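Local coordinates for protein pid-3 (Caenorhabditis elegans, PDB 7OCX) that takes part in piRNA biogenesis as a component of the PETISCO complex, in which its RNA recognition motif domain binds that of TOFU-6, at residues T34-N39 with Y60-D65; S18-M23 with F27-L32. All blocks are in the same frame, centred on the assembly; numbering follows the deposited sequence.

Contact 1: residues T34-N39 with Y60-D65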
# COMPACT_ATOMS: atom_id res chain seq x y z
N THR B 34 2.86 -3.41 0.10
CA THR B 34 3.47 -2.47 1.03
C THR B 34 3.91 -3.21 2.29
O THR B 34 3.12 -3.97 2.86
CB THR B 34 2.48 -1.38 1.42
OG1 THR B 34 2.05 -0.76 0.22
CG2 THR B 34 3.13 -0.34 2.33
N PRO B 35 5.15 -2.99 2.78
CA PRO B 35 6.13 -1.97 2.34
C PRO B 35 7.26 -2.47 1.44
O PRO B 35 8.22 -1.75 1.25
CB PRO B 35 6.71 -1.50 3.68
CG PRO B 35 6.78 -2.79 4.49
CD PRO B 35 5.56 -3.62 4.04
N TYR B 36 7.17 -3.69 0.91
CA TYR B 36 8.28 -4.29 0.18
C TYR B 36 8.54 -3.58 -1.14
O TYR B 36 7.63 -3.02 -1.77
CB TYR B 36 8.03 -5.80 -0.03
CG TYR B 36 7.87 -6.46 1.31
CD1 TYR B 36 8.98 -6.66 2.14
CD2 TYR B 36 6.62 -6.85 1.79
CE1 TYR B 36 8.86 -7.21 3.39
CE2 TYR B 36 6.49 -7.40 3.04
CZ TYR B 36 7.62 -7.58 3.84
OH TYR B 36 7.51 -8.13 5.09
N ARG B 37 9.81 -3.57 -1.54
CA ARG B 37 10.20 -2.84 -2.73
C ARG B 37 9.87 -3.66 -3.97
O ARG B 37 10.38 -4.77 -4.16
CB ARG B 37 11.69 -2.49 -2.76
CG ARG B 37 12.03 -1.77 -4.08
CD ARG B 37 13.44 -1.24 -4.14
NE ARG B 37 13.78 -0.63 -5.43
CZ ARG B 37 13.76 0.66 -5.69
NH1 ARG B 37 13.36 1.55 -4.80
NH2 ARG B 37 14.20 1.09 -6.87
N VAL B 38 9.04 -3.07 -4.83
CA VAL B 38 8.59 -3.67 -6.08
C VAL B 38 9.34 -3.01 -7.22
O VAL B 38 9.29 -1.79 -7.39
CB VAL B 38 7.07 -3.48 -6.27
CG1 VAL B 38 6.65 -4.06 -7.61
CG2 VAL B 38 6.30 -4.07 -5.14
N ASN B 39 10.01 -3.82 -8.03
CA ASN B 39 10.75 -3.33 -9.18
C ASN B 39 10.09 -3.63 -10.51
O ASN B 39 10.48 -3.07 -11.53
CB ASN B 39 12.15 -3.93 -9.20
CG ASN B 39 12.99 -3.40 -8.09
OD1 ASN B 39 12.89 -2.21 -7.75
ND2 ASN B 39 13.82 -4.25 -7.51
N TYR B 60 10.57 -13.76 0.66
CA TYR B 60 10.23 -14.64 1.77
C TYR B 60 9.23 -13.98 2.72
O TYR B 60 8.24 -14.60 3.14
CB TYR B 60 11.51 -15.04 2.51
CG TYR B 60 11.28 -15.95 3.69
CD1 TYR B 60 11.19 -17.32 3.53
CD2 TYR B 60 11.11 -15.41 4.96
CE1 TYR B 60 10.98 -18.15 4.62
CE2 TYR B 60 10.89 -16.23 6.05
CZ TYR B 60 10.81 -17.60 5.87
OH TYR B 60 10.59 -18.43 6.94
N GLN B 61 9.49 -12.72 3.09
CA GLN B 61 8.62 -12.02 4.03
C GLN B 61 7.25 -11.70 3.43
O GLN B 61 6.23 -11.73 4.13
CB GLN B 61 9.30 -10.74 4.51
CG GLN B 61 10.60 -11.02 5.26
CD GLN B 61 11.40 -9.75 5.52
OE1 GLN B 61 11.29 -9.14 6.57
NE2 GLN B 61 12.25 -9.40 4.56
N ALA B 62 7.21 -11.37 2.13
CA ALA B 62 5.94 -11.08 1.50
C ALA B 62 5.05 -12.31 1.46
O ALA B 62 3.84 -12.22 1.67
CB ALA B 62 6.14 -10.55 0.07
N VAL B 63 5.62 -13.48 1.16
CA VAL B 63 4.83 -14.70 1.23
C VAL B 63 4.28 -14.90 2.64
O VAL B 63 3.08 -15.16 2.83
CB VAL B 63 5.67 -15.92 0.79
CG1 VAL B 63 4.88 -17.22 1.00
CG2 VAL B 63 6.11 -15.77 -0.66
N GLN B 64 5.13 -14.74 3.65
CA GLN B 64 4.68 -14.94 5.03
C GLN B 64 3.60 -13.94 5.40
O GLN B 64 2.62 -14.29 6.06
CB GLN B 64 5.89 -14.87 5.95
CG GLN B 64 5.65 -14.86 7.45
CD GLN B 64 6.97 -14.94 8.24
OE1 GLN B 64 7.55 -13.92 8.62
NE2 GLN B 64 7.47 -16.16 8.45
N ASP B 65 3.75 -12.68 4.97
CA ASP B 65 2.80 -11.65 5.37
C ASP B 65 1.46 -11.79 4.67
O ASP B 65 0.41 -11.43 5.24
CB ASP B 65 3.32 -10.24 5.06
CG ASP B 65 4.43 -9.76 5.98
OD1 ASP B 65 4.80 -10.48 6.92
OD2 ASP B 65 4.93 -8.63 5.70

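Contact 2: residues S18-M23 with F27-L32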
# COMPACT_ATOMS: atom_id res chain seq x y z
N SER B 18 -2.18 -13.73 -6.42
CA SER B 18 -3.46 -13.91 -7.09
C SER B 18 -4.57 -13.78 -6.05
O SER B 18 -4.32 -13.82 -4.84
CB SER B 18 -3.54 -15.27 -7.81
OG SER B 18 -3.44 -16.37 -6.92
N GLY B 19 -5.80 -13.55 -6.54
CA GLY B 19 -6.96 -13.52 -5.69
C GLY B 19 -7.50 -12.14 -5.36
O GLY B 19 -8.60 -12.05 -4.80
N TYR B 20 -6.75 -11.08 -5.67
CA TYR B 20 -7.16 -9.72 -5.39
C TYR B 20 -8.23 -9.28 -6.37
O TYR B 20 -8.52 -9.95 -7.36
CB TYR B 20 -5.97 -8.78 -5.47
CG TYR B 20 -5.13 -8.96 -6.71
CD1 TYR B 20 -5.54 -8.49 -7.94
CD2 TYR B 20 -3.94 -9.69 -6.65
CE1 TYR B 20 -4.76 -8.68 -9.09
CE2 TYR B 20 -3.16 -9.90 -7.79
CZ TYR B 20 -3.58 -9.39 -9.01
OH TYR B 20 -2.80 -9.58 -10.12
N PRO B 21 -8.85 -8.12 -6.13
CA PRO B 21 -9.97 -7.73 -6.98
C PRO B 21 -9.51 -7.52 -8.42
O PRO B 21 -8.41 -7.03 -8.70
CB PRO B 21 -10.46 -6.42 -6.35
CG PRO B 21 -10.06 -6.54 -4.91
CD PRO B 21 -8.75 -7.30 -4.91
N GLY B 22 -10.40 -7.87 -9.34
CA GLY B 22 -10.06 -7.97 -10.74
C GLY B 22 -9.83 -6.63 -11.43
O GLY B 22 -9.29 -6.60 -12.54
N MET B 23 -10.21 -5.54 -10.80
CA MET B 23 -9.97 -4.25 -11.44
C MET B 23 -8.63 -3.62 -11.05
O MET B 23 -8.32 -2.53 -11.54
CB MET B 23 -11.13 -3.28 -11.15
CG MET B 23 -11.09 -2.52 -9.82
SD MET B 23 -11.52 -3.49 -8.34
CE MET B 23 -12.85 -4.53 -8.91
N PHE B 27 -0.18 -0.46 -10.09
CA PHE B 27 0.10 0.27 -8.87
C PHE B 27 -0.69 -0.31 -7.70
O PHE B 27 -0.19 -0.38 -6.58
CB PHE B 27 -0.26 1.73 -9.07
CG PHE B 27 0.68 2.46 -9.99
CD1 PHE B 27 1.99 2.63 -9.64
CD2 PHE B 27 0.24 2.99 -11.16
CE1 PHE B 27 2.84 3.35 -10.45
CE2 PHE B 27 1.09 3.70 -11.99
CZ PHE B 27 2.40 3.88 -11.62
N GLY B 28 -1.92 -0.75 -7.96
CA GLY B 28 -2.72 -1.31 -6.89
C GLY B 28 -2.16 -2.63 -6.37
O GLY B 28 -2.25 -2.91 -5.17
N ILE B 29 -1.59 -3.44 -7.27
CA ILE B 29 -0.92 -4.67 -6.86
C ILE B 29 0.29 -4.33 -6.01
O ILE B 29 0.51 -4.93 -4.95
CB ILE B 29 -0.55 -5.49 -8.11
CG1 ILE B 29 -1.82 -5.95 -8.85
CG2 ILE B 29 0.33 -6.69 -7.72
CD1 ILE B 29 -1.55 -6.46 -10.22
N ALA B 30 1.06 -3.31 -6.40
CA ALA B 30 2.17 -2.88 -5.56
C ALA B 30 1.70 -2.44 -4.18
O ALA B 30 2.38 -2.68 -3.17
CB ALA B 30 2.96 -1.78 -6.26
N GLN B 31 0.55 -1.75 -4.11
CA GLN B 31 0.01 -1.30 -2.84
C GLN B 31 -0.33 -2.49 -1.92
O GLN B 31 -0.18 -2.39 -0.70
CB GLN B 31 -1.20 -0.39 -3.06
CG GLN B 31 -0.84 0.97 -3.71
CD GLN B 31 -2.07 1.79 -4.05
OE1 GLN B 31 -3.04 1.26 -4.58
NE2 GLN B 31 -1.99 3.11 -3.86
N LEU B 32 -0.78 -3.61 -2.49
CA LEU B 32 -1.04 -4.80 -1.69
C LEU B 32 0.22 -5.29 -0.97
O LEU B 32 0.14 -5.92 0.11
CB LEU B 32 -1.58 -5.93 -2.55
CG LEU B 32 -2.93 -5.77 -3.25
CD1 LEU B 32 -3.17 -6.97 -4.17
CD2 LEU B 32 -3.98 -5.62 -2.20

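Contact 1: residues T34-N39 with Y60-D65
Within the RNA recognition motif (RRM) domain, Tyr36 of the loop that leads into strand 38-45 reaches across to helix 56-66 and meets it at Gln61, Ala62 and Asp65. Its hydroxyl donates a hydrogen bond to Asp65, OH to OD2 2.7 Å. The ring sees this oxygen at its edge, in the ring plane, whereas the carboxylate is met from above its own plane, 44° out of it. Tyr36 CG stands anti to the carbonyl carbon, beside the backbone N (chi1 -59°), and from there the ring extends toward the helix. One ring face has Ala62 N over it, offset toward the rim, and Ala62 CA lies 4.0 Å from Tyr36 CE2; the methyl adds an apolar touch, Ala62 CB to Tyr36 CD2 at 4.1 Å. Over the opposite face, offset toward the rim, lies CD of Pro35, a residue preceded by a cis peptide bond. In the beta-alpha-beta-beta-alpha-beta order of an RRM, 34-39 joins the first helix to the second strand and 60-65 belongs to the second helix, so the ring ties the loop after the first helix to the second helix. Gln61 brings its CB to 3.2 Å from Tyr36 OH, and its side chain crosses the tyrosine at about a right angle. The amide itself turns elsewhere: Gln61 NE2 bonds to the carbonyl of Val43 of TOFU-6 and to Phe57 O. Lys42 of that TOFU-6 chain also packs on both Tyr36 and Asp65, which places this largely buried contact at the PID-3/TOFU-6 interface. Where the loop enters strand 38-45, Arg37 NE donates to Asn39 OD1 at 2.9 Å, while Arg37 NH1 reaches Met23 O of the second PID-3 subunit.

Contact 2: residues S18-M23 with F27-L32
Tyr20 meets helix 26-32 through two aliphatic side chains, one turn apart and at different parts of the residue. Ile29 lies over one ring face, offset toward the rim: its CG1 makes a CH-pi contact, 4.2 Å from the centroid of the Tyr20 ring and 25° off the normal. The chain end goes on to the hydroxyl, with Ile29 CD1 3.4 Å from Tyr20 OH. Leu32 takes the root of the side chain instead, its CD1 lying 3.6 Å from Tyr20 CB, with the two side chains crossing at about a right angle. Tyr20 has CG between its backbone N and carbonyl carbon (chi1 48°), which turns a ring face to Ile29. In RRM terms this is the first beta-alpha connection, where the chain leaves strand 14-18 and turns back as helix 26-32 over the sheet. Further out, Ala49 of strand 48-53 touches both Tyr20 and Ile29, and Leu71 and Leu77 also pack on the tyrosine. Gln47 NE2 holds the loop by a hydrogen bond to Tyr20 O, while Gly28 N is bonded to Asn25 OD1 near the start of the helix.

Overall arrangement
From the N terminus, strand 14-18 runs into contact 2, which closes the short loop between 18-23 and 27-32 and lays helix 26-32 against the sheet. Contact 1 opens only afterwards: it spans strands 38-45 and 48-53, bringing 34-39 up to helix 56-66. The two therefore lie in series, neither nested nor crossed, with centres about 13 Å apart. They meet where Val38 CG2 packs on Ala30 CB at 4.2 Å. Between them they tie together the first strand, both helices and strand 38-45, outermost in this chain's sheet. Both also border the second PID-3 subunit, where Gln31 NE2 bonds to Tyr36 O of the partner copy.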